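Local coordinates for E2A dna-binding protein (PDB 2WB0) that binds single-stranded DNA and, by forming multimers, unwinds the template without ATP during the elongation phase of adenoviral strand-displacement replication, at residues V45-T48 against W49-E53; V68-M71 against G72-Q76; K200-M203 against Q204-P208; N305-V308 against M309-L313. All coordinates share one frame; numbering follows the deposited sequence.

Four short helical stretches, each a local contact between successive turns of one helix, come in series along the chain. Contacts 1 and 2 lie on the consecutive helices 40-53 and 64-83 in the all-alpha part, contact 3 at the C-terminal end of helix 189-206 in the first zinc-binding part, and contact 4 on helix 300-315 in the second. Contacts 1, 2 and 4 pack together, with centres 9 to 12 Å apart, so the late helix 300-315 is built against two early ones. Contact 3 lies further off, its centre about 16 Å from that of contact 4, which it touches mainly through Tyr207. Helix packing thus ties the zinc-binding parts to the helical part.

Contact 1 of 4, residues V45-T48 against W49-E53; sequences VCKT and WLNEE
Three successive i to i+4 backbone bonds join 45-48 to 49-53 as consecutive turns of one alpha helix: Trp49 N to Val45 O, Leu50 N to Cys46 O, and Asn51 N to Lys47 O, the last 2.8 Å long and nearly straight at 174°. Lys47 and Asn51 meet one turn apart on the outer side. Lys47 CG stands anti to the backbone N (chi1 180°), and a bend at the next bond turns the rest of the chain so that its CE passes the Asn51 amide, 3.7 Å from ND2. The two side chains cross at a slant, touching through a methylene and not through the ammonium. The Asn51 amide also folds back over the turn, its CG 3.3 Å from Lys47 O. Leu50 CB rests 3.4 Å from the same Lys47 oxygen. Trp49 lays its CB near Val45 O, while the indole leads away from the turn with the Cys46 carbonyl oxygen at its edge; Glu53 CB sits over one face, 4.3 Å above the plane. Thr48 OG1 is bonded to Ala44 O, while Trp49 NE1 is held by Glu316. Cys46, Trp49 and Leu50 face helices 64-83 and 300-315. The segment is the C-terminal part of an amphipathic helix, buried on one side by two other helices, with Asn51 and the end of Lys47 on its more polar side, although the Lys47 methylenes also pack on Val68.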
loop_
_atom_site.group_PDB
_atom_site.type_symbol
_atom_site.label_atom_id
_atom_site.label_comp_id
_atom_site.label_asym_id
_atom_site.label_seq_id
_atom_site.Cartn_x
_atom_site.Cartn_y
_atom_site.Cartn_z
ATOM N N VAL A 45 11.753 -12.379 12.461
ATOM C CA VAL A 45 10.850 -13.467 12.806
ATOM C C VAL A 45 10.041 -13.957 11.571
ATOM O O VAL A 45 9.995 -15.187 11.212
ATOM C CB VAL A 45 9.893 -13.047 13.944
ATOM C CG1 VAL A 45 8.824 -14.080 14.163
ATOM C CG2 VAL A 45 10.715 -12.798 15.263
ATOM N N CYS A 46 9.440 -12.988 10.881
ATOM C CA CYS A 46 8.564 -13.349 9.799
ATOM C C CYS A 46 9.373 -14.026 8.666
ATOM O O CYS A 46 8.915 -15.004 8.082
ATOM C CB CYS A 46 7.881 -12.067 9.312
ATOM S SG CYS A 46 6.694 -11.407 10.520
ATOM N N LYS A 47 10.532 -13.456 8.321
ATOM C CA LYS A 47 11.327 -13.948 7.208
ATOM C C LYS A 47 11.792 -15.366 7.543
ATOM O O LYS A 47 11.773 -16.278 6.715
ATOM C CB LYS A 47 12.543 -13.028 6.999
ATOM C CG LYS A 47 13.484 -13.431 5.844
ATOM C CD LYS A 47 12.765 -13.386 4.458
ATOM C CE LYS A 47 13.695 -13.724 3.203
ATOM N NZ LYS A 47 13.059 -13.214 1.883
ATOM N N THR A 48 12.194 -15.566 8.793
ATOM C CA THR A 48 12.568 -16.902 9.229
ATOM C C THR A 48 11.401 -17.902 9.095
ATOM O O THR A 48 11.600 -19.021 8.557
ATOM C CB THR A 48 13.217 -16.896 10.666
ATOM O OG1 THR A 48 14.266 -15.934 10.671
ATOM C CG2 THR A 48 13.850 -18.225 11.001
ATOM N N TRP A 49 10.192 -17.487 9.506
ATOM C CA TRP A 49 9.013 -18.355 9.404
ATOM C C TRP A 49 8.658 -18.672 7.911
ATOM O O TRP A 49 8.314 -19.817 7.535
ATOM C CB TRP A 49 7.861 -17.739 10.194
ATOM C CG TRP A 49 6.502 -18.419 10.047
ATOM C CD1 TRP A 49 6.037 -19.468 10.784
ATOM C CD2 TRP A 49 5.429 -18.042 9.175
ATOM N NE1 TRP A 49 4.751 -19.791 10.416
ATOM C CE2 TRP A 49 4.340 -18.919 9.443
ATOM C CE3 TRP A 49 5.274 -17.056 8.176
ATOM C CZ2 TRP A 49 3.111 -18.862 8.737
ATOM C CZ3 TRP A 49 4.034 -16.988 7.489
ATOM C CH2 TRP A 49 2.965 -17.884 7.781
ATOM N N LEU A 50 8.798 -17.665 7.065
ATOM C CA LEU A 50 8.646 -17.834 5.607
ATOM C C LEU A 50 9.669 -18.838 5.029
ATOM O O LEU A 50 9.272 -19.776 4.354
ATOM C CB LEU A 50 8.835 -16.502 4.962
ATOM C CG LEU A 50 7.707 -15.644 4.387
ATOM C CD1 LEU A 50 6.188 -16.024 4.592
ATOM C CD2 LEU A 50 8.054 -14.134 4.377
ATOM N N ASN A 51 10.960 -18.605 5.288
ATOM C CA ASN A 51 12.062 -19.456 4.868
ATOM C C ASN A 51 11.783 -20.902 5.245
ATOM O O ASN A 51 12.270 -21.833 4.588
ATOM C CB ASN A 51 13.331 -19.046 5.581
ATOM C CG ASN A 51 14.056 -17.865 4.904
ATOM O OD1 ASN A 51 15.118 -17.406 5.386
ATOM N ND2 ASN A 51 13.501 -17.366 3.819
ATOM N N GLU A 52 10.987 -21.074 6.304
ATOM C CA GLU A 52 10.828 -22.369 6.982
ATOM C C GLU A 52 9.520 -23.028 6.540
ATOM O O GLU A 52 9.491 -24.221 6.174
ATOM C CB GLU A 52 10.960 -22.138 8.511
ATOM C CG GLU A 52 10.270 -23.097 9.450
ATOM C CD GLU A 52 10.372 -22.629 10.926
ATOM O OE1 GLU A 52 9.317 -22.710 11.630
ATOM O OE2 GLU A 52 11.485 -22.155 11.341
ATOM N N GLU A 53 8.453 -22.243 6.497
ATOM C CA GLU A 53 7.125 -22.745 6.151
ATOM C C GLU A 53 6.607 -22.410 4.733
ATOM O O GLU A 53 5.622 -23.003 4.268
ATOM C CB GLU A 53 6.125 -22.236 7.186
ATOM C CG GLU A 53 6.566 -22.487 8.627
ATOM C CD GLU A 53 6.172 -23.867 9.116
ATOM O OE1 GLU A 53 5.216 -24.462 8.550
ATOM O OE2 GLU A 53 6.817 -24.353 10.075
#

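Contact 2 of 4, residues V68-M71 against G72-Q76; sequences VTMM and GRFLQ
Four i to i+4 backbone bonds hold the turn: Gly72 N to Val68 O and Leu75 N to Met71 O, both 2.8 Å, with Arg73 N to Thr69 O and Phe74 N to Met70 O between them. The Arg73 guanidinium is fixed from outside, NH2 bonding to Arg222 O and NH1 more weakly to Thr93 O. Over one of its faces lies the Met70 sulfur, SD 3.3 Å above the plane and displaced toward the rim, closest to NH1 at 3.4 Å. Arg73 runs out extended from CG to NE, whereas Met70 doubles up, with chi2 at -53° and chi3 at -61°; this fold brings the sulfur back over the guanidinium, with CE 3.6 Å from Arg73 NH1. A thioether on a guanidinium face leaves the N-H groups in the plane available to the carbonyls that hold them. Thr69 CG2 approaches the same guanidinium obliquely, and the hydroxyl of Thr69 turns back to Lys65 O. Further along, Phe74 brings CD2 to 3.1 Å from Met70 O, with its ring oblique to that carbonyl, and its CE2 meets Met70 CB at 4.4 Å. Phe296 packs against both Met70 and Arg73, and Leu303 against Met70 and Phe74. This is a buried turn of a core helix whose arginine lies beside the second zinc site, its side chain about 6 Å from that of Cys223, a ligand of that zinc.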
loop_
_atom_site.group_PDB
_atom_site.type_symbol
_atom_site.label_atom_id
_atom_site.label_comp_id
_atom_site.label_asym_id
_atom_site.label_seq_id
_atom_site.Cartn_x
_atom_site.Cartn_y
_atom_site.Cartn_z
ATOM N N VAL A 68 8.280 -8.703 3.561
ATOM C CA VAL A 68 8.722 -9.019 4.929
ATOM C C VAL A 68 8.554 -7.847 5.902
ATOM O O VAL A 68 8.189 -8.019 7.101
ATOM C CB VAL A 68 10.202 -9.517 4.870
ATOM C CG1 VAL A 68 10.807 -9.562 6.239
ATOM C CG2 VAL A 68 10.236 -10.869 4.188
ATOM N N THR A 69 8.874 -6.658 5.419
ATOM C CA THR A 69 8.657 -5.443 6.236
ATOM C C THR A 69 7.201 -5.250 6.608
ATOM O O THR A 69 6.882 -4.896 7.757
ATOM C CB THR A 69 9.148 -4.231 5.480
ATOM O OG1 THR A 69 10.570 -4.381 5.381
ATOM C CG2 THR A 69 8.773 -2.904 6.255
ATOM N N MET A 70 6.302 -5.522 5.656
ATOM C CA MET A 70 4.913 -5.367 5.990
ATOM C C MET A 70 4.472 -6.457 6.958
ATOM O O MET A 70 3.688 -6.186 7.857
ATOM C CB MET A 70 3.987 -5.297 4.769
ATOM C CG MET A 70 4.208 -4.056 3.899
ATOM S SD MET A 70 4.151 -2.449 4.779
ATOM C CE MET A 70 2.461 -2.595 5.339
ATOM N N MET A 71 4.874 -7.696 6.738
ATOM C CA MET A 71 4.561 -8.692 7.744
ATOM C C MET A 71 5.057 -8.218 9.141
ATOM O O MET A 71 4.365 -8.402 10.155
ATOM C CB MET A 71 5.304 -9.987 7.403
ATOM C CG MET A 71 4.596 -10.802 6.312
ATOM S SD MET A 71 5.348 -12.436 6.078
ATOM C CE MET A 71 4.578 -13.279 7.377
ATOM N N GLY A 72 6.255 -7.648 9.155
ATOM C CA GLY A 72 6.823 -7.090 10.397
ATOM C C GLY A 72 5.909 -6.077 11.064
ATOM O O GLY A 72 5.682 -6.112 12.290
ATOM N N ARG A 73 5.368 -5.162 10.288
ATOM C CA ARG A 73 4.448 -4.210 10.850
ATOM C C ARG A 73 3.169 -4.861 11.376
ATOM O O ARG A 73 2.586 -4.414 12.390
ATOM C CB ARG A 73 4.073 -3.184 9.770
ATOM C CG ARG A 73 5.254 -2.291 9.228
ATOM C CD ARG A 73 4.612 -1.159 8.367
ATOM N NE ARG A 73 5.527 -0.401 7.446
ATOM C CZ ARG A 73 5.144 0.477 6.499
ATOM N NH1 ARG A 73 3.831 0.673 6.177
ATOM N NH2 ARG A 73 6.101 1.138 5.801
ATOM N N PHE A 74 2.669 -5.864 10.655
ATOM C CA PHE A 74 1.448 -6.515 11.121
ATOM C C PHE A 74 1.727 -7.298 12.384
ATOM O O PHE A 74 0.912 -7.296 13.270
ATOM C CB PHE A 74 0.882 -7.414 10.031
ATOM C CG PHE A 74 0.301 -6.651 8.906
ATOM C CD1 PHE A 74 -0.597 -5.602 9.149
ATOM C CD2 PHE A 74 0.681 -6.943 7.563
ATOM C CE1 PHE A 74 -1.172 -4.869 8.118
ATOM C CE2 PHE A 74 0.095 -6.217 6.529
ATOM C CZ PHE A 74 -0.818 -5.209 6.770
ATOM N N LEU A 75 2.878 -7.939 12.462
ATOM C CA LEU A 75 3.253 -8.689 13.651
ATOM C C LEU A 75 3.383 -7.720 14.831
ATOM O O LEU A 75 2.839 -7.928 15.920
ATOM C CB LEU A 75 4.612 -9.319 13.417
ATOM C CG LEU A 75 4.991 -10.614 14.182
ATOM C CD1 LEU A 75 6.460 -10.895 14.374
ATOM C CD2 LEU A 75 4.040 -11.219 15.302
ATOM N N GLN A 76 4.086 -6.637 14.585
ATOM C CA GLN A 76 4.098 -5.530 15.534
ATOM C C GLN A 76 2.727 -5.112 16.012
ATOM O O GLN A 76 2.513 -4.915 17.212
ATOM C CB GLN A 76 4.853 -4.319 14.945
ATOM C CG GLN A 76 5.189 -3.289 16.111
ATOM C CD GLN A 76 5.716 -1.987 15.619
ATOM O OE1 GLN A 76 6.765 -1.496 16.072
ATOM N NE2 GLN A 76 5.036 -1.440 14.673
#

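Contact 3 of 4, residues K200-M203 against Q204-P208; sequences KAFM and QALYP
Met203 O stands at the edge of the Tyr207 ring, 3.5 Å from CD2, while Leu206 CD1 lies over one face, 4.0 Å above the plane and offset toward the rim. The Phe202 ring, one turn back from Leu206, is met obliquely, its CE2 lying 4.3 Å from Leu206 CD2. The flat amide of Gln204 folds back along the preceding turn: CG sits beside the backbone N (chi1 -71°) and the chain then extends, which puts NE2 3.4 Å from Ala201 CA and OE1 3.8 Å from Lys200 CE. The Lys200 chain, fully extended, slants across it, so its methylenes rather than its amino group do the touching.

The helix ends here. Gln204, Ala205 and Leu206 bond through N to the oxygens of Lys200, Ala201 and Phe202. Met203 O receives the last i to i+4 bond, from Tyr207 N at 2.8 Å, together with a weak one from Leu206 N at 3.2 Å and 122°. Tyr207 is the first residue to leave helical backbone angles, and Tyr207 O accepts a bond from His214. This C-terminal end of helix 189-206 packs on two others: Ala201, Phe202 and Ala205 on helix 261-268, and Phe202, Met203 and Tyr207 on helix 300-315, where Tyr207 meets Val308 and Arg311.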
loop_
_atom_site.group_PDB
_atom_site.type_symbol
_atom_site.label_atom_id
_atom_site.label_comp_id
_atom_site.label_asym_id
_atom_site.label_seq_id
_atom_site.Cartn_x
_atom_site.Cartn_y
_atom_site.Cartn_z
ATOM N N LYS A 200 -11.079 -6.796 -5.285
ATOM C CA LYS A 200 -12.397 -7.107 -4.757
ATOM C C LYS A 200 -12.734 -8.598 -4.964
ATOM O O LYS A 200 -13.116 -9.281 -4.016
ATOM C CB LYS A 200 -13.428 -6.185 -5.331
ATOM C CG LYS A 200 -14.865 -6.574 -4.930
ATOM C CD LYS A 200 -15.829 -5.461 -5.430
ATOM C CE LYS A 200 -17.238 -6.034 -5.613
ATOM N NZ LYS A 200 -18.138 -5.119 -6.444
ATOM N N ALA A 201 -12.418 -9.153 -6.123
ATOM C CA ALA A 201 -12.619 -10.594 -6.338
ATOM C C ALA A 201 -11.695 -11.491 -5.507
ATOM O O ALA A 201 -12.035 -12.632 -5.125
ATOM C CB ALA A 201 -12.461 -10.960 -7.899
ATOM N N PHE A 202 -10.465 -11.038 -5.317
ATOM C CA PHE A 202 -9.502 -11.790 -4.550
ATOM C C PHE A 202 -10.025 -11.889 -3.110
ATOM O O PHE A 202 -9.985 -12.955 -2.475
ATOM C CB PHE A 202 -8.155 -11.011 -4.624
ATOM C CG PHE A 202 -6.993 -11.725 -4.041
ATOM C CD1 PHE A 202 -6.324 -12.719 -4.774
ATOM C CD2 PHE A 202 -6.505 -11.381 -2.793
ATOM C CE1 PHE A 202 -5.305 -13.380 -4.267
ATOM C CE2 PHE A 202 -5.419 -12.057 -2.254
ATOM C CZ PHE A 202 -4.804 -13.045 -2.992
ATOM N N MET A 203 -10.533 -10.766 -2.612
ATOM C CA MET A 203 -11.059 -10.717 -1.233
ATOM C C MET A 203 -12.323 -11.601 -1.116
ATOM O O MET A 203 -12.491 -12.262 -0.104
ATOM C CB MET A 203 -11.369 -9.260 -0.858
ATOM C CG MET A 203 -9.959 -8.490 -0.602
ATOM S SD MET A 203 -10.323 -6.779 -0.415
ATOM C CE MET A 203 -11.060 -6.806 1.274
ATOM N N GLN A 204 -13.204 -11.544 -2.122
ATOM C CA GLN A 204 -14.435 -12.372 -2.140
ATOM C C GLN A 204 -14.024 -13.865 -2.125
ATOM O O GLN A 204 -14.661 -14.680 -1.483
ATOM C CB GLN A 204 -15.348 -12.046 -3.359
ATOM C CG GLN A 204 -16.081 -10.708 -3.341
ATOM C CD GLN A 204 -16.697 -10.303 -4.697
ATOM O OE1 GLN A 204 -17.779 -9.716 -4.735
ATOM N NE2 GLN A 204 -15.981 -10.576 -5.819
ATOM N N ALA A 205 -12.926 -14.218 -2.779
ATOM C CA ALA A 205 -12.489 -15.619 -2.768
ATOM C C ALA A 205 -11.865 -16.023 -1.437
ATOM O O ALA A 205 -11.935 -17.196 -1.023
ATOM C CB ALA A 205 -11.505 -15.891 -3.872
ATOM N N LEU A 206 -11.209 -15.086 -0.767
ATOM C CA LEU A 206 -10.584 -15.469 0.495
ATOM C C LEU A 206 -11.614 -15.427 1.643
ATOM O O LEU A 206 -11.461 -16.177 2.633
ATOM C CB LEU A 206 -9.358 -14.544 0.765
ATOM C CG LEU A 206 -8.280 -14.469 1.851
ATOM C CD1 LEU A 206 -8.157 -15.653 2.848
ATOM C CD2 LEU A 206 -6.872 -13.993 1.253
ATOM N N TYR A 207 -12.593 -14.536 1.510
ATOM C CA TYR A 207 -13.637 -14.326 2.521
ATOM C C TYR A 207 -15.042 -14.471 1.895
ATOM O O TYR A 207 -15.833 -13.475 1.828
ATOM C CB TYR A 207 -13.486 -12.964 3.209
ATOM C CG TYR A 207 -12.132 -12.803 3.829
ATOM C CD1 TYR A 207 -11.845 -13.330 5.083
ATOM C CD2 TYR A 207 -11.125 -12.146 3.140
ATOM C CE1 TYR A 207 -10.576 -13.187 5.647
ATOM C CE2 TYR A 207 -9.871 -11.954 3.695
ATOM C CZ TYR A 207 -9.577 -12.511 4.922
ATOM O OH TYR A 207 -8.319 -12.328 5.422
ATOM N N PRO A 208 -15.347 -15.684 1.403
ATOM C CA PRO A 208 -16.585 -15.829 0.627
ATOM C C PRO A 208 -17.854 -15.514 1.455
ATOM O O PRO A 208 -18.869 -15.133 0.868
ATOM C CB PRO A 208 -16.572 -17.310 0.181
ATOM C CG PRO A 208 -15.647 -18.036 1.073
ATOM C CD PRO A 208 -14.747 -16.979 1.766
#

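Contact 4 of 4, residues N305-V308 against M309-L313; sequences NALV and MVRSL
Leu307 lays CD2 over one face of the Arg311 guanidinium, 3.6 Å above the plane and toward its rim, with NH2 the nearest atom at 3.7 Å. With CG anti to the backbone N (chi1 172°), beside the carbonyl carbon, the leucine branch is carried toward the next turn, and the extended arginine slants across it. The guanidinium end is held from outside by Arg311 NE, which bonds Tyr78 OH on helix 64-83.

Met309 follows its own helix backward: its CG lies beside the backbone N and comes 3.1 Å from Asn305 O, the oxygen that also accepts Met309 N at 2.7 Å. The same i to i+4 pattern continues with Val310 N to Ala306 O, Arg311 N to Leu307 O and Ser312 N to Val308 O. This is the middle of helix 300-315, a regular alpha helix packed against helices 40-53 and 64-83: Met309 reaches Trp49 and Leu50, Leu307 touches Phe74, and Val310 fits beside Met71 and Tyr78.

Toward the Val308 side a water bridges two levels of the helix. It donates to Val308 O at 2.7 Å and is hydrogen-bonded to Ser312 OG at the same distance, so the carbonyl has a second partner besides Ser312 N. Val310 CG2 rests 3.5 Å from Ala306 O.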
loop_
_atom_site.group_PDB
_atom_site.type_symbol
_atom_site.label_atom_id
_atom_site.label_comp_id
_atom_site.label_asym_id
_atom_site.label_seq_id
_atom_site.Cartn_x
_atom_site.Cartn_y
_atom_site.Cartn_z
ATOM N N ASN A 305 -2.096 -10.746 1.734
ATOM C CA ASN A 305 -1.476 -12.005 2.150
ATOM C C ASN A 305 -0.432 -11.783 3.218
ATOM O O ASN A 305 -0.249 -12.678 4.069
ATOM C CB ASN A 305 -0.790 -12.753 1.002
ATOM C CG ASN A 305 -1.709 -13.786 0.306
ATOM O OD1 ASN A 305 -2.712 -14.231 0.857
ATOM N ND2 ASN A 305 -1.305 -14.201 -0.867
ATOM N N ALA A 306 0.229 -10.599 3.237
ATOM C CA ALA A 306 1.201 -10.345 4.334
ATOM C C ALA A 306 0.407 -10.347 5.629
ATOM O O ALA A 306 0.869 -10.924 6.661
ATOM C CB ALA A 306 1.893 -9.022 4.220
ATOM N N LEU A 307 -0.748 -9.698 5.615
ATOM C CA LEU A 307 -1.586 -9.662 6.828
ATOM C C LEU A 307 -2.074 -11.085 7.250
ATOM O O LEU A 307 -2.053 -11.512 8.449
ATOM C CB LEU A 307 -2.770 -8.695 6.654
ATOM C CG LEU A 307 -3.840 -8.704 7.796
ATOM C CD1 LEU A 307 -3.269 -8.309 9.169
ATOM C CD2 LEU A 307 -5.057 -7.759 7.471
ATOM N N VAL A 308 -2.556 -11.788 6.255
ATOM C CA VAL A 308 -3.114 -13.156 6.449
ATOM C C VAL A 308 -2.063 -14.128 6.909
ATOM O O VAL A 308 -2.317 -14.949 7.823
ATOM C CB VAL A 308 -3.952 -13.636 5.175
ATOM C CG1 VAL A 308 -4.371 -15.149 5.325
ATOM C CG2 VAL A 308 -5.088 -12.763 4.939
ATOM N N MET A 309 -0.851 -14.015 6.376
ATOM C CA MET A 309 0.170 -14.943 6.764
ATOM C C MET A 309 0.653 -14.586 8.201
ATOM O O MET A 309 1.052 -15.482 8.957
ATOM C CB MET A 309 1.326 -14.947 5.750
ATOM C CG MET A 309 0.816 -15.523 4.385
ATOM S SD MET A 309 2.124 -15.655 3.186
ATOM C CE MET A 309 2.989 -17.123 3.729
ATOM N N VAL A 310 0.636 -13.307 8.563
ATOM C CA VAL A 310 0.961 -12.991 9.991
ATOM C C VAL A 310 -0.081 -13.654 10.932
ATOM O O VAL A 310 0.276 -14.190 12.025
ATOM C CB VAL A 310 1.156 -11.454 10.222
ATOM C CG1 VAL A 310 1.035 -11.059 11.722
ATOM C CG2 VAL A 310 2.543 -11.033 9.730
ATOM N N ARG A 311 -1.337 -13.619 10.540
ATOM C CA ARG A 311 -2.380 -14.213 11.360
ATOM C C ARG A 311 -2.042 -15.726 11.530
ATOM O O ARG A 311 -2.100 -16.246 12.642
ATOM C CB ARG A 311 -3.778 -13.928 10.782
ATOM C CG ARG A 311 -4.226 -12.496 10.831
ATOM C CD ARG A 311 -5.624 -12.279 10.256
ATOM N NE ARG A 311 -6.153 -10.935 10.453
ATOM C CZ ARG A 311 -7.029 -10.334 9.665
ATOM N NH1 ARG A 311 -7.492 -10.934 8.544
ATOM N NH2 ARG A 311 -7.385 -9.085 9.950
ATOM N N SER A 312 -1.591 -16.403 10.465
ATOM C CA SER A 312 -1.154 -17.792 10.567
ATOM C C SER A 312 0.014 -18.005 11.520
ATOM O O SER A 312 -0.029 -18.893 12.361
ATOM C CB SER A 312 -0.828 -18.413 9.196
ATOM O OG SER A 312 -2.041 -18.558 8.492
ATOM N N LEU A 313 1.050 -17.198 11.375
ATOM C CA LEU A 313 2.240 -17.239 12.234
ATOM C C LEU A 313 1.847 -17.041 13.671
ATOM O O LEU A 313 2.380 -17.758 14.571
ATOM C CB LEU A 313 3.250 -16.134 11.812
ATOM C CG LEU A 313 4.478 -15.739 12.644
ATOM C CD1 LEU A 313 5.227 -16.927 13.234
ATOM C CD2 LEU A 313 5.476 -14.878 11.698
HETATM O O HOH W 1 -4.127 -16.884 8.226
#